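PDB 5Z5M: predicted protein from Phaeodactylum tricornutum CCAP 1055/1, which probably acts as an (S)-allantoin synthase, hydrolysing 5-hydroxyisourate and then decarboxylating OHCU stereoselectively to (S)-allantoin, the last steps of urate degradation. Local coordinates for residues 117-122 and 144-149; 70-75 and 126-131. All blocks are in the same frame, centred on the assembly; numbering follows the deposited sequence.

Contact 1 (117-122 and 144-149)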
loop_
_atom_site.group_PDB
_atom_site.type_symbol
_atom_site.label_atom_id
_atom_site.label_comp_id
_atom_site.label_asym_id
_atom_site.label_seq_id
_atom_site.Cartn_x
_atom_site.Cartn_y
_atom_site.Cartn_z
ATOM N N GLY A 117 -39.815 6.069 0.626
ATOM C CA GLY A 117 -41.011 5.458 1.175
ATOM C C GLY A 117 -40.737 4.051 1.676
ATOM O O GLY A 117 -41.075 3.720 2.811
ATOM N N ALA A 118 -40.104 3.233 0.837
ATOM C CA ALA A 118 -39.760 1.864 1.210
ATOM C C ALA A 118 -38.897 1.827 2.472
ATOM O O ALA A 118 -39.197 1.093 3.414
ATOM C CB ALA A 118 -39.046 1.165 0.064
ATOM N N TYR A 119 -37.835 2.624 2.487
ATOM C CA TYR A 119 -36.911 2.659 3.623
ATOM C C TYR A 119 -37.636 2.859 4.951
ATOM O O TYR A 119 -37.446 2.092 5.891
ATOM C CB TYR A 119 -35.878 3.768 3.441
ATOM C CG TYR A 119 -34.791 3.778 4.504
ATOM C CD1 TYR A 119 -33.558 3.188 4.261
ATOM C CD2 TYR A 119 -34.998 4.377 5.745
ATOM C CE1 TYR A 119 -32.558 3.196 5.215
ATOM C CE2 TYR A 119 -34.000 4.385 6.711
ATOM C CZ TYR A 119 -32.786 3.791 6.440
ATOM O OH TYR A 119 -31.785 3.796 7.387
ATOM N N ARG A 120 -38.460 3.896 5.022
ATOM C CA ARG A 120 -39.147 4.208 6.265
ATOM C C ARG A 120 -40.136 3.107 6.636
ATOM O O ARG A 120 -40.309 2.795 7.817
ATOM C CB ARG A 120 -39.864 5.557 6.166
ATOM C CG ARG A 120 -40.739 5.848 7.371
ATOM C CD ARG A 120 -40.540 7.254 7.892
ATOM N NE ARG A 120 -40.916 7.348 9.300
ATOM C CZ ARG A 120 -40.890 8.471 10.006
ATOM N NH1 ARG A 120 -40.509 9.604 9.432
ATOM N NH2 ARG A 120 -41.247 8.462 11.284
ATOM N N ASP A 121 -40.768 2.516 5.625
ATOM C CA ASP A 121 -41.704 1.413 5.829
ATOM C C ASP A 121 -41.057 0.250 6.559
ATOM O O ASP A 121 -41.617 -0.289 7.511
ATOM C CB ASP A 121 -42.262 0.908 4.490
ATOM C CG ASP A 121 -43.175 1.910 3.816
ATOM O OD1 ASP A 121 -43.666 2.826 4.508
ATOM O OD2 ASP A 121 -43.407 1.775 2.593
ATOM N N GLN A 122 -39.872 -0.136 6.108
ATOM C CA GLN A 122 -39.257 -1.358 6.600
ATOM C C GLN A 122 -38.398 -1.117 7.842
ATOM O O GLN A 122 -38.144 -2.046 8.606
ATOM C CB GLN A 122 -38.426 -2.014 5.492
ATOM C CG GLN A 122 -37.357 -1.124 4.891
ATOM C CD GLN A 122 -36.860 -1.632 3.543
ATOM O OE1 GLN A 122 -37.641 -2.098 2.710
ATOM N NE2 GLN A 122 -35.555 -1.549 3.327
ATOM N N GLY A 144 -30.329 3.844 -2.398
ATOM C CA GLY A 144 -30.390 2.629 -3.190
ATOM C C GLY A 144 -29.719 1.456 -2.505
ATOM O O GLY A 144 -30.182 0.319 -2.600
ATOM N N GLY A 145 -28.625 1.735 -1.803
ATOM C CA GLY A 145 -27.883 0.693 -1.123
ATOM C C GLY A 145 -28.491 0.321 0.218
ATOM O O GLY A 145 -28.720 -0.851 0.503
ATOM N N ARG A 146 -28.768 1.327 1.040
ATOM C CA ARG A 146 -29.197 1.088 2.413
ATOM C C ARG A 146 -30.628 0.553 2.513
ATOM O O ARG A 146 -31.028 0.016 3.544
ATOM C CB ARG A 146 -29.033 2.374 3.232
ATOM C CG ARG A 146 -27.565 2.670 3.568
ATOM C CD ARG A 146 -27.339 4.084 4.090
ATOM N NE ARG A 146 -28.220 4.422 5.202
ATOM C CZ ARG A 146 -28.345 5.646 5.706
ATOM N NH1 ARG A 146 -27.626 6.647 5.209
ATOM N NH2 ARG A 146 -29.181 5.869 6.711
ATOM N N VAL A 147 -31.396 0.657 1.435
ATOM C CA VAL A 147 -32.741 0.094 1.464
ATOM C C VAL A 147 -32.660 -1.435 1.399
ATOM O O VAL A 147 -33.626 -2.127 1.716
ATOM C CB VAL A 147 -33.614 0.646 0.320
ATOM C CG1 VAL A 147 -33.168 0.072 -1.019
ATOM C CG2 VAL A 147 -35.084 0.356 0.574
ATOM N N GLN A 148 -31.493 -1.956 1.023
ATOM C CA GLN A 148 -31.280 -3.403 0.957
ATOM C C GLN A 148 -30.791 -3.991 2.287
ATOM O O GLN A 148 -30.645 -5.207 2.425
ATOM C CB GLN A 148 -30.282 -3.744 -0.153
ATOM C CG GLN A 148 -30.634 -3.158 -1.511
ATOM C CD GLN A 148 -29.605 -3.503 -2.575
ATOM O OE1 GLN A 148 -29.193 -4.655 -2.709
ATOM N NE2 GLN A 148 -29.173 -2.499 -3.326
ATOM N N HIS A 149 -30.549 -3.130 3.270
ATOM C CA HIS A 149 -30.045 -3.582 4.563
ATOM C C HIS A 149 -31.157 -3.967 5.530
ATOM O O HIS A 149 -32.307 -3.569 5.362
ATOM C CB HIS A 149 -29.175 -2.496 5.205
ATOM C CG HIS A 149 -27.936 -2.178 4.432
ATOM N ND1 HIS A 149 -27.124 -1.109 4.737
ATOM C CD2 HIS A 149 -27.370 -2.789 3.363
ATOM C CE1 HIS A 149 -26.109 -1.074 3.891
ATOM N NE2 HIS A 149 -26.236 -2.085 3.048
#

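Contact 2 (70-75 and 126-131)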
loop_
_atom_site.group_PDB
_atom_site.type_symbol
_atom_site.label_atom_id
_atom_site.label_comp_id
_atom_site.label_asym_id
_atom_site.label_seq_id
_atom_site.Cartn_x
_atom_site.Cartn_y
_atom_site.Cartn_z
ATOM N N GLU A 70 -36.754 7.177 19.213
ATOM C CA GLU A 70 -37.494 8.435 19.202
ATOM C C GLU A 70 -36.637 9.590 18.694
ATOM O O GLU A 70 -37.144 10.521 18.066
ATOM C CB GLU A 70 -38.035 8.758 20.600
ATOM C CG GLU A 70 -39.239 7.922 21.021
ATOM C CD GLU A 70 -40.542 8.352 20.356
ATOM O OE1 GLU A 70 -40.501 8.968 19.268
ATOM O OE2 GLU A 70 -41.620 8.072 20.926
ATOM N N LEU A 71 -35.339 9.537 18.973
ATOM C CA LEU A 71 -34.429 10.551 18.463
ATOM C C LEU A 71 -34.371 10.462 16.939
ATOM O O LEU A 71 -34.395 11.478 16.247
ATOM C CB LEU A 71 -33.035 10.386 19.072
ATOM C CG LEU A 71 -31.998 11.473 18.775
ATOM C CD1 LEU A 71 -31.138 11.721 20.003
ATOM C CD2 LEU A 71 -31.124 11.082 17.598
ATOM N N LEU A 72 -34.297 9.240 16.424
ATOM C CA LEU A 72 -34.288 9.021 14.980
ATOM C C LEU A 72 -35.576 9.518 14.323
ATOM O O LEU A 72 -35.535 10.186 13.292
ATOM C CB LEU A 72 -34.084 7.540 14.658
ATOM C CG LEU A 72 -32.756 6.909 15.075
ATOM C CD1 LEU A 72 -32.685 5.464 14.610
ATOM C CD2 LEU A 72 -31.575 7.712 14.538
ATOM N N CYS A 73 -36.717 9.197 14.926
ATOM C CA CYS A 73 -38.006 9.561 14.340
ATOM C C CYS A 73 -38.262 11.059 14.415
ATOM O O CYS A 73 -39.092 11.595 13.681
ATOM C CB CYS A 73 -39.141 8.800 15.026
ATOM S SG CYS A 73 -39.097 7.023 14.711
ATOM N N ALA A 74 -37.541 11.734 15.302
ATOM C CA ALA A 74 -37.663 13.176 15.436
ATOM C C ALA A 74 -36.962 13.879 14.284
ATOM O O ALA A 74 -37.185 15.064 14.039
ATOM C CB ALA A 74 -37.090 13.641 16.772
ATOM N N HIS A 75 -36.114 13.143 13.574
ATOM C CA HIS A 75 -35.339 13.737 12.497
ATOM C C HIS A 75 -36.199 13.968 11.259
ATOM O O HIS A 75 -37.022 13.125 10.897
ATOM C CB HIS A 75 -34.131 12.862 12.153
ATOM C CG HIS A 75 -32.959 13.637 11.646
ATOM N ND1 HIS A 75 -32.090 14.302 12.485
ATOM C CD2 HIS A 75 -32.518 13.870 10.386
ATOM C CE1 HIS A 75 -31.162 14.905 11.764
ATOM N NE2 HIS A 75 -31.399 14.661 10.488
ATOM N N PRO A 126 -37.020 7.387 9.669
ATOM C CA PRO A 126 -36.732 7.974 8.355
ATOM C C PRO A 126 -35.294 7.766 7.879
ATOM O O PRO A 126 -34.393 7.499 8.675
ATOM C CB PRO A 126 -37.020 9.468 8.564
ATOM C CG PRO A 126 -36.897 9.686 10.028
ATOM C CD PRO A 126 -37.353 8.416 10.673
ATOM N N PHE A 127 -35.096 7.878 6.570
ATOM C CA PHE A 127 -33.764 7.805 5.992
ATOM C C PHE A 127 -32.983 9.045 6.382
ATOM O O PHE A 127 -33.395 10.168 6.091
ATOM C CB PHE A 127 -33.841 7.673 4.471
ATOM C CG PHE A 127 -32.504 7.671 3.789
ATOM C CD1 PHE A 127 -31.726 6.524 3.761
ATOM C CD2 PHE A 127 -32.033 8.808 3.160
ATOM C CE1 PHE A 127 -30.494 6.517 3.125
ATOM C CE2 PHE A 127 -30.802 8.808 2.521
ATOM C CZ PHE A 127 -30.037 7.657 2.503
ATOM N N ILE A 128 -31.852 8.833 7.044
ATOM C CA ILE A 128 -31.017 9.929 7.502
ATOM C C ILE A 128 -29.643 9.846 6.847
ATOM O O ILE A 128 -29.030 8.779 6.801
ATOM C CB ILE A 128 -30.882 9.916 9.039
ATOM C CG1 ILE A 128 -32.268 9.981 9.683
ATOM C CG2 ILE A 128 -30.005 11.070 9.523
ATOM C CD1 ILE A 128 -32.255 9.771 11.183
ATOM N N LEU A 129 -29.173 10.974 6.324
ATOM C CA LEU A 129 -27.879 11.035 5.656
ATOM C C LEU A 129 -27.148 12.334 5.988
ATOM O O LEU A 129 -27.643 13.426 5.699
ATOM C CB LEU A 129 -28.048 10.901 4.140
ATOM C CG LEU A 129 -26.742 10.866 3.347
ATOM C CD1 LEU A 129 -25.898 9.657 3.738
ATOM C CD2 LEU A 129 -27.009 10.864 1.852
ATOM N N ALA A 130 -25.976 12.208 6.601
ATOM C CA ALA A 130 -25.168 13.369 6.953
ATOM C C ALA A 130 -24.013 13.550 5.977
ATOM O O ALA A 130 -22.949 12.956 6.147
ATOM C CB ALA A 130 -24.635 13.231 8.366
ATOM N N VAL A 131 -24.225 14.360 4.947
ATOM C CA VAL A 131 -23.174 14.642 3.975
ATOM C C VAL A 131 -23.079 16.149 3.733
ATOM O O VAL A 131 -24.098 16.836 3.624
ATOM C CB VAL A 131 -23.420 13.916 2.620
ATOM C CG1 VAL A 131 -22.380 14.329 1.575
ATOM C CG2 VAL A 131 -23.430 12.407 2.806
#

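Contact 1 (117-122 and 144-149)
Q122 has its CG between its own N and carbonyl carbon (chi1 56°), and its extended chain carries the amide across to V147. CG of Y119 lies opposite its backbone N (chi1 -174°), which sends the ring across with CE1 and OH reaching R146. These residues pack the end region of helix 106-123 against that of helix 136-146 in the all-helical OHCU decarboxylase domain. A type I beta turn spans R146 to H149.

Q122 NE2 donates to V147 O at 2.6 Å. The bond is short but bent, with 139° at the hydrogen. The acceptor lies in the amide plane of Q122, which is consistent with the bond setting the turn of that group. The same NE2 sits 3.4 Å from V147 CG2. With alanine in place of Q122, V147 O would probably lose this donor and V147 CG2 one of its neighbours.

The Y119 ring meets V147 CA at its edge. Its CE1 is 4.1 Å from R146 CB, and the ring and guanidinium planes are nearly perpendicular. Y119 OH lies at the guanidinium edge, 3.4 Å from NH2 of R146. E154 joins the two: its OE1 is hydrogen-bonded to Y119 OH and forms a salt bridge with R146 NE. At the apolar margin, A118 CB touches V147 CG2 at 4.1 Å.

Contact 2 (70-75 and 126-131)
The segment that follows helix 106-123 passes helix 65-73 here, inside the OHCU decarboxylase domain. Segment 126-131 has no regular helix or strand. H75 opens the His-Pro-Asp sequence known from this family, a region that in relatives belongs to the active site; the same is probably true here.

I128 and P126 carry one side of the contact. I128 has CG1 anti to its carbonyl carbon (chi1 -57°), and its chain then runs on extended to CD1. That methyl lies 3.7 Å from H75 CB. It also reaches L72, where CD2 of the leucine is 4.0 Å from CD1 of the isoleucine; the two side chains cross at about a right angle. The other branch, CG2, approaches the imidazole of H75. It makes an off-centre CH-pi contact, 4.2 Å from the ring centroid and 29° off the normal. The isoleucine thus touches the histidine with both its branches.

P126 puts its ring against backbone. Its CG is 3.5 Å from H75 O and 3.6 Å from L72 O, and its CD is 3.9 Å from C73 CA. L72 O already accepts H75 N. L72 also packs on F155 and H75 on I165, both of helix 151-173.

The contact rests on packing and one CH-pi approach, with proline carbons against two carbonyl oxygens. Carbons of I128 bear on CB and part of the imidazole of H75, which is likely to limit how that ring can turn.

Overall arrangement
The centres of the two contacts lie about 13 Å apart, and their residues touch. The segments alternate along the chain, so 126-131 falls between the two segments of contact 1 in sequence. R146 of contact 1 joins them most directly: its NH2 is 2.9 Å from I128 O, a probable hydrogen bond, and its CZ packs 3.5 Å from F127 CE1. The Y119 and F127 rings also meet edge-to-face, and R120 lies on P126. Contact 2 is the one that includes H75, so contact 1 would bear on a probable active-site region through 126-131. R146 also packs on A254 of the second subunit.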